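Local coordinates for G protein alpha subunit (PDB 4FID) that probably transduces transmembrane signals as the GDP- and GTP-binding alpha subunit of a heterotrimeric G protein, at residues A[7-12]-A[183-188]; A[66-71]-A[99-104]; A[71-76]-A[91-96]; A[149-154]-A[164-169]; A[195-200]-A[248-253]. One frame throughout, in Å; residues are numbered along the deposited sequence.

Contact 1: A[7-12]-A[183-188]; sequences TVMLLG and SDVDCA
With CG1 trans to its amide nitrogen (chi1 172°), Val185 spreads its two methyls between Met9 and Thr7. CG1 packs on CB of Met9 at 4.0 Å, while CG2 meets both Thr7 CG2, at 4.1 Å, and the end methyl CE of Met9, a selenomethionine. That methyl is brought within reach by a bend of the Met9 chain at its last torsion (chi3 -77°). Val185 crosses both partners at about a right angle, so the three side chains mesh rather than run alongside one another. Asp186 works through its carboxylate: its OD2 accepts the amide N of Thr7 at 3.0 Å in an almost straight bond, met on the anti side and somewhat out of the carboxylate plane. Thr7 is thereby held through both its backbone N and its backbone O, since the latter accepts Cys187 N at 3.2 Å and a weak bond from Asp186 N. One step on, Met9 N donates to Cys187 O at 3.0 Å. These bonds set a parallel register, Val8 beside Cys187 and Met9 beside Ala188, in which an aspartate side chain carries the ladder back beyond the start of the strand at Cys187. This is the parallel part of the central sheet of the Ras-like domain, whose strand 6-12 leads into the P-loop. Strand 6-12 lies between strands 187-193 and 162-167; on the face bearing Val8 and Cys187, helix 312-332 covers Cys187 through Ile326, while on the other face Met9 packs on Val168 and Phe182.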
# COMPACT_ATOMS: atom_id res chain seq x y z
N THR A 7 -4.45 21.85 -2.44
CA THR A 7 -4.56 20.92 -1.34
C THR A 7 -5.12 19.56 -1.75
O THR A 7 -6.13 19.46 -2.43
CB THR A 7 -5.39 21.54 -0.22
OG1 THR A 7 -4.66 22.63 0.33
CG2 THR A 7 -5.67 20.52 0.88
N VAL A 8 -4.44 18.51 -1.32
CA VAL A 8 -4.81 17.16 -1.68
C VAL A 8 -4.87 16.34 -0.43
O VAL A 8 -3.96 16.37 0.40
CB VAL A 8 -3.75 16.55 -2.59
CG1 VAL A 8 -4.09 15.11 -2.87
CG2 VAL A 8 -3.62 17.35 -3.88
N MSE A 9 -5.96 15.59 -0.28
CA MSE A 9 -6.20 14.78 0.90
C MSE A 9 -6.21 13.30 0.53
O MSE A 9 -6.98 12.90 -0.35
CB MSE A 9 -7.53 15.18 1.54
CG MSE A 9 -7.90 14.36 2.74
SE MSE A 9 -9.52 14.96 3.69
CE MSE A 9 -8.82 16.50 4.68
N LEU A 10 -5.36 12.50 1.17
CA LEU A 10 -5.36 11.06 0.96
C LEU A 10 -6.23 10.36 1.98
O LEU A 10 -6.01 10.49 3.18
CB LEU A 10 -3.95 10.48 1.05
CG LEU A 10 -2.99 10.78 -0.10
CD1 LEU A 10 -1.72 10.01 0.10
CD2 LEU A 10 -3.62 10.47 -1.44
N LEU A 11 -7.23 9.62 1.48
CA LEU A 11 -8.06 8.73 2.30
C LEU A 11 -7.88 7.29 1.89
O LEU A 11 -7.50 7.00 0.77
CB LEU A 11 -9.55 9.07 2.16
CG LEU A 11 -10.20 10.30 2.86
CD1 LEU A 11 -9.58 10.64 4.20
CD2 LEU A 11 -10.20 11.51 1.97
N GLY A 12 -8.21 6.36 2.77
CA GLY A 12 -8.28 4.99 2.36
C GLY A 12 -8.54 4.10 3.53
O GLY A 12 -8.58 4.58 4.63
N SER A 183 -10.58 22.62 5.81
CA SER A 183 -11.44 23.42 4.95
C SER A 183 -10.78 23.68 3.59
O SER A 183 -9.55 23.79 3.50
CB SER A 183 -11.81 24.76 5.61
OG SER A 183 -12.83 24.60 6.59
N ASP A 184 -11.60 23.77 2.55
CA ASP A 184 -11.12 24.16 1.23
C ASP A 184 -10.14 23.13 0.66
O ASP A 184 -9.03 23.48 0.24
CB ASP A 184 -10.46 25.55 1.28
CG ASP A 184 -11.44 26.65 1.67
OD1 ASP A 184 -12.64 26.54 1.33
OD2 ASP A 184 -11.00 27.64 2.31
N VAL A 185 -10.55 21.87 0.66
CA VAL A 185 -9.75 20.81 0.03
C VAL A 185 -10.06 20.76 -1.46
O VAL A 185 -11.22 20.62 -1.85
CB VAL A 185 -9.99 19.45 0.70
CG1 VAL A 185 -9.32 18.34 -0.08
CG2 VAL A 185 -9.47 19.48 2.13
N ASP A 186 -9.04 20.86 -2.30
CA ASP A 186 -9.28 20.94 -3.74
C ASP A 186 -9.53 19.57 -4.35
O ASP A 186 -10.32 19.42 -5.29
CB ASP A 186 -8.12 21.66 -4.45
CG ASP A 186 -7.91 23.06 -3.91
OD1 ASP A 186 -8.92 23.80 -3.79
OD2 ASP A 186 -6.77 23.42 -3.56
N CYS A 187 -8.87 18.56 -3.77
CA CYS A 187 -8.92 17.21 -4.30
C CYS A 187 -8.84 16.16 -3.20
O CYS A 187 -8.02 16.24 -2.29
CB CYS A 187 -7.78 17.01 -5.30
SG CYS A 187 -7.62 15.33 -5.88
N ALA A 188 -9.71 15.17 -3.28
CA ALA A 188 -9.69 14.06 -2.36
C ALA A 188 -9.28 12.81 -3.14
O ALA A 188 -9.92 12.45 -4.10
CB ALA A 188 -11.06 13.89 -1.73

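Contact 2: A[66-71]-A[99-104]; sequences PMKYQP and ADEGIQ
Asp100 lays its carboxylate against the backbone of the loop from Met67 to Tyr69, with OD2 beside CG of Met67 and OD1 beside CB of Lys68. It is the N-cap residue of helix 101-108, in the all-helical domain, and its two oxygens divide the work. OD2 closes the helix end by accepting Gly102 N at 3.2 Å, the donor standing well above the carboxylate plane. OD1 turns to the loop and accepts two successive amides: Lys68 N at 3.0 Å, on the syn side and close to the plane, and Tyr69 N at 3.1 Å, in a straighter bond (161°) that arrives from above the plane. The side chain can reach the loop because CG stands trans to the backbone N (chi1 179°). A buried carboxylate thus receives three backbone N-H groups, and their combined field would probably favour its charged form. Lys68 NZ adds a looser positive charge, 4.4 Å from Glu101 OE2 and beyond salt-bridge range. Beside the polar part, Met67, a selenomethionine, runs obliquely past Ile103, its CG 4.1 Å from Ile103 CG1. Both side chains also rest on helix 42-62, Met67 on Ile57 and Ser60, Ile103 on Met53 and Leu56, so the loop packs against both helix 42-62 and the start of helix 101-108. Where the two backbones run closest, at Met67 and Gly102, the glycine has no side chain to keep them apart, and its CA sends a C-H group to Pro66 O, 3.4 Å from that CA.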
# COMPACT_ATOMS: atom_id res chain seq x y z
N PRO A 66 7.65 -29.89 3.91
CA PRO A 66 8.87 -30.10 4.70
C PRO A 66 10.08 -29.26 4.25
O PRO A 66 10.24 -28.92 3.07
CB PRO A 66 9.13 -31.60 4.53
CG PRO A 66 7.79 -32.17 4.34
CD PRO A 66 7.07 -31.16 3.47
N MSE A 67 10.92 -28.94 5.23
CA MSE A 67 12.12 -28.17 5.02
C MSE A 67 13.35 -29.06 4.94
O MSE A 67 13.48 -30.02 5.70
CB MSE A 67 12.31 -27.22 6.19
CG MSE A 67 11.79 -25.81 5.99
SE MSE A 67 12.13 -24.78 7.61
CE MSE A 67 10.34 -24.86 8.32
N LYS A 68 14.26 -28.73 4.03
CA LYS A 68 15.57 -29.36 4.02
C LYS A 68 16.44 -28.66 5.05
O LYS A 68 17.03 -29.30 5.92
CB LYS A 68 16.23 -29.24 2.64
CG LYS A 68 16.09 -30.48 1.77
CD LYS A 68 16.44 -30.17 0.32
CE LYS A 68 17.88 -29.66 0.18
NZ LYS A 68 18.10 -28.91 -1.10
N TYR A 69 16.50 -27.34 4.97
CA TYR A 69 17.40 -26.55 5.80
C TYR A 69 16.93 -26.45 7.24
O TYR A 69 15.73 -26.41 7.51
CB TYR A 69 17.57 -25.16 5.22
CG TYR A 69 18.52 -24.31 6.01
CD1 TYR A 69 19.89 -24.49 5.90
CD2 TYR A 69 18.05 -23.31 6.85
CE1 TYR A 69 20.78 -23.71 6.63
CE2 TYR A 69 18.92 -22.53 7.58
CZ TYR A 69 20.29 -22.73 7.46
OH TYR A 69 21.15 -21.95 8.19
N GLN A 70 17.88 -26.40 8.17
CA GLN A 70 17.56 -26.25 9.58
C GLN A 70 18.35 -25.09 10.19
O GLN A 70 19.57 -25.17 10.30
CB GLN A 70 17.85 -27.55 10.33
CG GLN A 70 17.90 -27.39 11.84
CD GLN A 70 18.12 -28.72 12.57
OE1 GLN A 70 18.12 -29.79 11.95
NE2 GLN A 70 18.29 -28.64 13.89
N PRO A 71 17.65 -24.02 10.59
CA PRO A 71 18.23 -22.79 11.14
C PRO A 71 19.14 -23.06 12.34
O PRO A 71 18.79 -23.83 13.22
CB PRO A 71 17.01 -21.99 11.61
CG PRO A 71 15.88 -22.52 10.82
CD PRO A 71 16.18 -23.96 10.56
N ALA A 99 15.87 -19.88 0.09
CA ALA A 99 16.17 -20.74 -1.07
C ALA A 99 15.71 -22.19 -0.86
O ALA A 99 15.77 -23.01 -1.77
CB ALA A 99 17.65 -20.70 -1.39
N ASP A 100 15.21 -22.50 0.33
CA ASP A 100 14.77 -23.84 0.64
C ASP A 100 13.44 -24.16 -0.05
O ASP A 100 12.55 -23.33 -0.09
CB ASP A 100 14.64 -23.99 2.16
CG ASP A 100 14.16 -25.35 2.56
OD1 ASP A 100 14.99 -26.30 2.48
OD2 ASP A 100 12.97 -25.47 2.96
N GLU A 101 13.33 -25.37 -0.58
CA GLU A 101 12.15 -25.78 -1.35
C GLU A 101 10.84 -25.63 -0.59
O GLU A 101 9.85 -25.18 -1.14
CB GLU A 101 12.33 -27.22 -1.82
CG GLU A 101 13.73 -27.50 -2.35
CD GLU A 101 13.86 -28.85 -3.06
OE1 GLU A 101 13.08 -29.80 -2.75
OE2 GLU A 101 14.74 -28.96 -3.94
N GLY A 102 10.84 -25.98 0.69
CA GLY A 102 9.61 -25.99 1.48
C GLY A 102 9.09 -24.60 1.81
O GLY A 102 7.88 -24.37 1.87
N ILE A 103 10.03 -23.69 2.05
CA ILE A 103 9.71 -22.30 2.32
C ILE A 103 9.15 -21.64 1.06
O ILE A 103 8.13 -20.93 1.09
CB ILE A 103 10.97 -21.58 2.83
CG1 ILE A 103 11.33 -22.09 4.22
CG2 ILE A 103 10.76 -20.07 2.93
CD1 ILE A 103 10.33 -21.63 5.31
N GLN A 104 9.80 -21.90 -0.07
CA GLN A 104 9.33 -21.37 -1.34
C GLN A 104 7.90 -21.85 -1.65
O GLN A 104 7.04 -21.06 -2.04
CB GLN A 104 10.31 -21.76 -2.44
CG GLN A 104 10.39 -20.75 -3.57
CD GLN A 104 10.68 -19.34 -3.09
OE1 GLN A 104 11.38 -19.14 -2.10
NE2 GLN A 104 10.13 -18.36 -3.80

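Contact 3: A[71-76]-A[91-96]; sequences PKSKEF and VGDVEA
Asp93 reaches from helix 90-99 into the bend formed by Pro71, Lys72 and Ser73, and its conformation makes this possible. Its CG sits between the backbone N and the carbonyl carbon (chi1 61°), and OD2 becomes the acceptor for Lys72 and Ser73. Ser73 adopts the same kind of position (chi1 63°), which directs its hydroxyl back at the helix: OG donates to OD2 at 2.9 Å, on the syn lone pair. Two amides add weak bonds to the same oxygen, Lys72 N at 3.3 Å and Ser73 N at 3.4 Å. Pro71 CB lies 3.5 Å from OD2. The other oxygen, OD1, faces Phe76, whose ring lies alongside the carboxylate, the two side chains running in opposite senses. OD1 lies in the ring plane at its edge, 3.8 Å from CE2, with the ring and carboxylate planes 64° apart. Further round the same rim, CZ touches Val94 CG2 at 4.0 Å, the valine crossing at about a right angle. Phe76 continues into an apolar layer with Val50, Met53 and Ile57 of helix 42-62 and Leu97 of helix 90-99. The buried carboxylate therefore rests on one hydroxyl, two weakly bonded amides and the slightly positive hydrogens of a ring edge, a setting consistent with an ionised aspartate that ties the loop to the helix.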
# COMPACT_ATOMS: atom_id res chain seq x y z
N PRO A 71 17.65 -24.02 10.59
CA PRO A 71 18.23 -22.79 11.14
C PRO A 71 19.14 -23.06 12.34
O PRO A 71 18.79 -23.83 13.22
CB PRO A 71 17.01 -21.99 11.61
CG PRO A 71 15.88 -22.52 10.82
CD PRO A 71 16.18 -23.96 10.56
N LYS A 72 20.29 -22.40 12.37
CA LYS A 72 21.23 -22.52 13.47
C LYS A 72 21.02 -21.40 14.49
O LYS A 72 21.09 -21.62 15.70
CB LYS A 72 22.66 -22.49 12.93
CG LYS A 72 22.93 -23.52 11.83
CD LYS A 72 22.62 -24.93 12.32
CE LYS A 72 23.51 -25.32 13.49
NZ LYS A 72 23.14 -26.65 14.04
N SER A 73 20.75 -20.20 13.98
CA SER A 73 20.75 -18.97 14.77
C SER A 73 19.75 -18.87 15.93
O SER A 73 18.67 -19.44 15.90
CB SER A 73 20.59 -17.74 13.84
OG SER A 73 19.35 -17.75 13.13
N LYS A 74 20.17 -18.12 16.94
CA LYS A 74 19.35 -17.73 18.08
C LYS A 74 17.96 -17.28 17.66
O LYS A 74 16.97 -17.59 18.33
CB LYS A 74 20.01 -16.56 18.81
CG LYS A 74 21.53 -16.66 18.98
CD LYS A 74 22.11 -15.30 19.39
CE LYS A 74 23.65 -15.33 19.48
NZ LYS A 74 24.24 -13.97 19.74
N GLU A 75 17.90 -16.52 16.57
CA GLU A 75 16.67 -15.85 16.15
C GLU A 75 15.49 -16.77 15.79
O GLU A 75 14.33 -16.40 16.00
CB GLU A 75 16.94 -14.86 15.01
CG GLU A 75 17.49 -13.52 15.48
CD GLU A 75 19.02 -13.50 15.66
OE1 GLU A 75 19.54 -12.45 16.13
OE2 GLU A 75 19.69 -14.51 15.33
N PHE A 76 15.80 -17.96 15.27
CA PHE A 76 14.76 -18.90 14.86
C PHE A 76 14.61 -20.09 15.80
O PHE A 76 14.21 -21.18 15.38
CB PHE A 76 14.99 -19.36 13.42
CG PHE A 76 15.03 -18.25 12.43
CD1 PHE A 76 13.91 -17.46 12.22
CD2 PHE A 76 16.18 -17.96 11.72
CE1 PHE A 76 13.95 -16.41 11.31
CE2 PHE A 76 16.22 -16.92 10.81
CZ PHE A 76 15.10 -16.14 10.61
N VAL A 91 22.01 -13.69 9.07
CA VAL A 91 22.11 -13.49 7.62
C VAL A 91 22.13 -14.82 6.86
O VAL A 91 21.37 -15.02 5.91
CB VAL A 91 23.37 -12.72 7.25
CG1 VAL A 91 23.35 -12.38 5.79
CG2 VAL A 91 23.48 -11.47 8.08
N GLY A 92 23.00 -15.72 7.29
CA GLY A 92 23.26 -16.92 6.53
C GLY A 92 22.03 -17.77 6.39
O GLY A 92 21.73 -18.27 5.32
N ASP A 93 21.29 -17.96 7.48
CA ASP A 93 20.17 -18.87 7.38
C ASP A 93 18.88 -18.23 6.86
O ASP A 93 17.99 -18.93 6.39
CB ASP A 93 19.99 -19.74 8.64
CG ASP A 93 19.73 -18.96 9.87
OD1 ASP A 93 19.77 -17.71 9.78
OD2 ASP A 93 19.47 -19.60 10.92
N VAL A 94 18.81 -16.90 6.88
CA VAL A 94 17.79 -16.23 6.10
C VAL A 94 17.95 -16.57 4.61
O VAL A 94 16.96 -16.86 3.93
CB VAL A 94 17.76 -14.69 6.31
CG1 VAL A 94 16.93 -14.01 5.24
CG2 VAL A 94 17.22 -14.36 7.70
N GLU A 95 19.18 -16.56 4.10
CA GLU A 95 19.42 -16.83 2.67
C GLU A 95 19.16 -18.29 2.29
O GLU A 95 18.59 -18.57 1.24
CB GLU A 95 20.84 -16.49 2.27
CG GLU A 95 21.15 -15.04 2.20
CD GLU A 95 22.63 -14.81 2.37
OE1 GLU A 95 23.32 -15.75 2.82
OE2 GLU A 95 23.10 -13.69 2.08
N ALA A 96 19.61 -19.20 3.14
CA ALA A 96 19.32 -20.63 2.98
C ALA A 96 17.82 -20.90 3.08
O ALA A 96 17.26 -21.60 2.25
CB ALA A 96 20.09 -21.46 4.01

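Contact 4: A[149-154]-A[164-169]; sequences TGIHEY and HLIDVG
Glu153 and His164 meet through the rim of the imidazole: Glu153 CD lies in the plane of the His164 ring, and the plane of the carboxylate is turned 81° from it. NE2 donates to Glu153 OE2 at 2.8 Å, on the anti side of that oxygen. With CG trans to its own N (chi1 -180°), His164 swings its ring over to the neighbouring strand, and its other nitrogen, ND1, is bonded to Asp155 OD1; two acidic partners would probably favour the protonated imidazole. The two other rings meet their partners obliquely, Tyr154 across Leu165 CB, at 4.3 Å from CD1, and His152 near OD1 of Asp167. The hydroxyl of Tyr154 is bonded to Ala22 O in helix 18-28. These side chains extend from an antiparallel hairpin, strands 152-157 and 162-167 at the edge of the Ras-like sheet, Glu153 on one face and His152 and Tyr154 on the other. His152 N donates to Asp167 O at 3.0 Å, and Asp167 N to His152 O at 2.6 Å; Tyr154 pairs with Leu165 in the same way, leaving Glu153 and Ile166 as the non-hydrogen-bonded pair between. On the face of Glu153, Ile151 CD1 lies beside Ile166 CG2 at 4.0 Å, the two side chains pointing the same way. Strand 162-167 ends, and 152-157 begins, near the nucleotide site: Asp167, Val168 and Gly169 begin the predicted GTP-binding DVGGQ sequence, and Asp167 OD2 forms a salt bridge with Lys18 of the P-loop. The Gly150 and Gly169 backbones lie side by side there.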
# COMPACT_ATOMS: atom_id res chain seq x y z
N THR A 149 -0.56 6.02 12.38
CA THR A 149 -1.66 6.56 13.17
C THR A 149 -1.76 7.99 12.69
O THR A 149 -0.76 8.70 12.60
CB THR A 149 -1.43 6.47 14.69
OG1 THR A 149 -0.31 7.27 15.06
CG2 THR A 149 -1.19 5.01 15.09
N GLY A 150 -2.98 8.41 12.39
CA GLY A 150 -3.17 9.26 11.23
C GLY A 150 -3.39 10.75 11.28
O GLY A 150 -4.51 11.22 11.47
N ILE A 151 -2.32 11.49 11.05
CA ILE A 151 -2.46 12.82 10.50
C ILE A 151 -1.10 13.36 10.07
O ILE A 151 -0.34 13.86 10.88
CB ILE A 151 -3.25 13.79 11.41
CG1 ILE A 151 -3.81 14.93 10.58
CG2 ILE A 151 -2.41 14.29 12.59
CD1 ILE A 151 -4.67 14.45 9.45
N HIS A 152 -0.80 13.23 8.79
CA HIS A 152 0.48 13.66 8.27
C HIS A 152 0.28 14.72 7.20
O HIS A 152 -0.49 14.53 6.26
CB HIS A 152 1.24 12.48 7.66
CG HIS A 152 1.60 11.42 8.65
ND1 HIS A 152 2.86 11.33 9.22
CD2 HIS A 152 0.88 10.40 9.18
CE1 HIS A 152 2.89 10.31 10.05
NE2 HIS A 152 1.71 9.73 10.04
N GLU A 153 0.98 15.84 7.35
CA GLU A 153 0.91 16.93 6.38
C GLU A 153 2.27 17.10 5.75
O GLU A 153 3.29 16.83 6.39
CB GLU A 153 0.50 18.24 7.06
CG GLU A 153 -0.87 18.18 7.72
CD GLU A 153 -1.42 19.56 8.13
OE1 GLU A 153 -1.37 19.88 9.33
OE2 GLU A 153 -1.91 20.30 7.25
N TYR A 154 2.29 17.51 4.49
CA TYR A 154 3.48 18.16 3.94
C TYR A 154 3.27 18.82 2.59
O TYR A 154 2.23 18.66 1.95
CB TYR A 154 4.73 17.28 3.92
CG TYR A 154 4.53 15.81 3.64
CD1 TYR A 154 4.31 15.35 2.35
CD2 TYR A 154 4.63 14.88 4.67
CE1 TYR A 154 4.16 13.99 2.11
CE2 TYR A 154 4.48 13.54 4.44
CZ TYR A 154 4.25 13.10 3.17
OH TYR A 154 4.10 11.75 2.97
N HIS A 164 -0.11 20.89 -1.16
CA HIS A 164 -0.13 20.54 0.25
C HIS A 164 -0.88 19.22 0.41
O HIS A 164 -2.02 19.08 -0.07
CB HIS A 164 -0.75 21.65 1.08
CG HIS A 164 -0.79 21.35 2.55
ND1 HIS A 164 0.32 21.45 3.36
CD2 HIS A 164 -1.81 20.96 3.35
CE1 HIS A 164 -0.02 21.13 4.60
NE2 HIS A 164 -1.30 20.83 4.62
N LEU A 165 -0.24 18.26 1.06
CA LEU A 165 -0.74 16.90 1.10
C LEU A 165 -1.18 16.62 2.53
O LEU A 165 -0.40 16.81 3.47
CB LEU A 165 0.37 15.93 0.64
CG LEU A 165 0.10 14.45 0.30
CD1 LEU A 165 -0.18 13.64 1.53
CD2 LEU A 165 -1.04 14.29 -0.69
N ILE A 166 -2.44 16.20 2.70
CA ILE A 166 -2.96 15.81 4.01
C ILE A 166 -3.24 14.33 4.01
O ILE A 166 -4.15 13.88 3.32
CB ILE A 166 -4.27 16.53 4.34
CG1 ILE A 166 -4.07 18.05 4.25
CG2 ILE A 166 -4.81 16.06 5.74
CD1 ILE A 166 -5.35 18.84 4.19
N ASP A 167 -2.45 13.58 4.77
CA ASP A 167 -2.59 12.11 4.83
C ASP A 167 -3.39 11.72 6.07
O ASP A 167 -2.89 11.79 7.19
CB ASP A 167 -1.20 11.46 4.83
CG ASP A 167 -1.25 9.95 4.98
OD1 ASP A 167 -0.16 9.36 5.15
OD2 ASP A 167 -2.34 9.34 4.93
N VAL A 168 -4.64 11.32 5.88
CA VAL A 168 -5.52 11.00 7.00
C VAL A 168 -5.50 9.51 7.32
O VAL A 168 -5.95 8.71 6.52
CB VAL A 168 -6.98 11.42 6.73
CG1 VAL A 168 -7.79 11.24 7.99
CG2 VAL A 168 -7.06 12.85 6.24
N GLY A 169 -4.97 9.14 8.48
CA GLY A 169 -4.94 7.75 8.89
C GLY A 169 -5.94 7.45 10.00
O GLY A 169 -7.06 7.97 9.97

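Contact 5: A[195-200]-A[248-253]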
# COMPACT_ATOMS: atom_id res chain seq x y z
N ALA A 195 -5.70 -6.01 -4.28
CA ALA A 195 -5.40 -7.39 -3.92
C ALA A 195 -6.20 -7.90 -2.70
O ALA A 195 -6.03 -9.04 -2.28
CB ALA A 195 -3.90 -7.59 -3.72
N GLU A 196 -7.08 -7.06 -2.16
CA GLU A 196 -7.86 -7.42 -0.98
C GLU A 196 -9.23 -7.99 -1.34
O GLU A 196 -10.05 -8.23 -0.44
CB GLU A 196 -8.04 -6.20 -0.05
CG GLU A 196 -9.05 -5.16 -0.58
CD GLU A 196 -9.30 -3.97 0.36
OE1 GLU A 196 -8.49 -3.71 1.29
OE2 GLU A 196 -10.31 -3.26 0.15
N TYR A 197 -9.49 -8.22 -2.62
CA TYR A 197 -10.81 -8.72 -3.04
C TYR A 197 -11.24 -10.03 -2.37
O TYR A 197 -12.42 -10.33 -2.31
CB TYR A 197 -10.90 -8.87 -4.56
CG TYR A 197 -9.97 -9.91 -5.11
CD1 TYR A 197 -10.36 -11.24 -5.20
CD2 TYR A 197 -8.69 -9.58 -5.53
CE1 TYR A 197 -9.51 -12.21 -5.70
CE2 TYR A 197 -7.82 -10.54 -6.03
CZ TYR A 197 -8.25 -11.84 -6.11
OH TYR A 197 -7.39 -12.78 -6.61
N ASP A 198 -10.30 -10.81 -1.85
CA ASP A 198 -10.64 -12.10 -1.25
C ASP A 198 -10.48 -12.17 0.26
O ASP A 198 -10.49 -13.26 0.81
CB ASP A 198 -9.78 -13.21 -1.85
CG ASP A 198 -8.35 -13.13 -1.39
OD1 ASP A 198 -7.70 -14.19 -1.28
OD2 ASP A 198 -7.88 -12.00 -1.12
N MSE A 199 -10.31 -11.03 0.93
CA MSE A 199 -10.03 -11.06 2.36
C MSE A 199 -11.23 -10.75 3.26
O MSE A 199 -11.95 -9.77 3.04
CB MSE A 199 -8.87 -10.13 2.67
CG MSE A 199 -7.63 -10.45 1.84
SE MSE A 199 -6.08 -9.31 2.21
CE MSE A 199 -5.96 -9.58 4.13
N LYS A 200 -11.44 -11.58 4.28
CA LYS A 200 -12.59 -11.44 5.18
C LYS A 200 -12.25 -10.61 6.41
O LYS A 200 -11.15 -10.05 6.49
CB LYS A 200 -13.15 -12.81 5.58
CG LYS A 200 -13.71 -13.61 4.39
CD LYS A 200 -14.88 -12.89 3.69
CE LYS A 200 -15.11 -13.46 2.27
NZ LYS A 200 -16.43 -13.13 1.62
N VAL A 248 -5.79 -17.12 -6.87
CA VAL A 248 -7.17 -16.99 -6.41
C VAL A 248 -8.03 -16.32 -7.48
O VAL A 248 -8.26 -15.13 -7.42
CB VAL A 248 -7.27 -16.15 -5.12
CG1 VAL A 248 -8.68 -16.24 -4.54
CG2 VAL A 248 -6.23 -16.59 -4.10
N PRO A 249 -8.52 -17.09 -8.46
CA PRO A 249 -9.30 -16.47 -9.54
C PRO A 249 -10.50 -15.66 -9.03
O PRO A 249 -11.13 -16.05 -8.04
CB PRO A 249 -9.75 -17.67 -10.39
CG PRO A 249 -9.45 -18.89 -9.58
CD PRO A 249 -8.34 -18.54 -8.66
N LEU A 250 -10.79 -14.55 -9.71
CA LEU A 250 -11.82 -13.61 -9.30
C LEU A 250 -13.20 -14.25 -9.22
O LEU A 250 -14.03 -13.82 -8.41
CB LEU A 250 -11.87 -12.37 -10.24
CG LEU A 250 -12.75 -11.15 -9.88
CD1 LEU A 250 -12.62 -10.72 -8.40
CD2 LEU A 250 -12.45 -9.97 -10.76
N ASN A 251 -13.47 -15.26 -10.05
CA ASN A 251 -14.81 -15.85 -10.04
C ASN A 251 -15.01 -16.85 -8.92
O ASN A 251 -16.08 -17.44 -8.82
CB ASN A 251 -15.21 -16.45 -11.38
CG ASN A 251 -14.36 -17.66 -11.77
OD1 ASN A 251 -13.62 -18.22 -10.96
ND2 ASN A 251 -14.47 -18.06 -13.03
N THR A 252 -13.99 -17.03 -8.08
CA THR A 252 -14.18 -17.80 -6.86
C THR A 252 -14.75 -16.89 -5.76
O THR A 252 -15.15 -17.34 -4.69
CB THR A 252 -12.87 -18.48 -6.37
OG1 THR A 252 -11.90 -17.48 -6.04
CG2 THR A 252 -12.29 -19.39 -7.45
N ILE A 253 -14.78 -15.59 -6.04
CA ILE A 253 -15.25 -14.62 -5.09
C ILE A 253 -16.52 -13.98 -5.62
O ILE A 253 -17.47 -13.76 -4.88
CB ILE A 253 -14.17 -13.55 -4.84
CG1 ILE A 253 -12.86 -14.21 -4.40
CG2 ILE A 253 -14.67 -12.52 -3.81
CD1 ILE A 253 -12.91 -14.87 -2.99
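This is a loop-to-loop contact in the Ras-like domain, part hydrogen bond and part apolar packing, between the turn after strand 187-193 and the loop after helix 238-247, which includes a short 3-10 segment. Tyr197, in a type I turn from Glu196 to Met199, supplies the anchor. Its CG lies between the backbone N and the carbonyl carbon (chi1 65°), carrying the ring over to the other loop, where OH donates to Val248 O at 2.6 Å. That oxygen and Ile253 CG1 both lie in the ring plane at the edge, the latter 4.0 Å from Tyr197 CD1 and crossing at about a right angle. Leu250 CD1 approaches the same CD1 obliquely, also at 4.0 Å. Next along the turn, Asp198 presents its CB to Ile253 CD1 at 3.7 Å and its OD1 to the two methyls of Val248, while its OD2 forms a salt bridge with Lys244. Thr252 braces the opposing loop, N and OG1 both donating to Pro249 O. Helix 238-247 backs the 195-200 side: Phe241 sets its ring perpendicular to that of Tyr197, Leu245 packs on the same tyrosine, and Lys244 also holds Ala195 O, while helix 209-222 takes Glu196 through Ser213.

In the fold
Contacts 1 and 4 form one continuous piece of the Ras-like core: strands 6-12 and 162-167 are neighbours, joined by Val8 to His164 and Ile166, and backbone ladders dominate both. Contact 1 is the buried one; contact 4 grades into exposed polar groups at the sheet edge. Contacts 2 and 3, both partly buried, lie in the helical domain more than 40 Å from contact 1 between centres, share Pro71 and fasten one loop to two successive helices. There a single aspartate carboxylate does the work of a ladder, capping a helix in one case and holding the loop at Ser73 in the other. Contact 5, partly buried and touching none of the others, relies on a tyrosine and aliphatic packing.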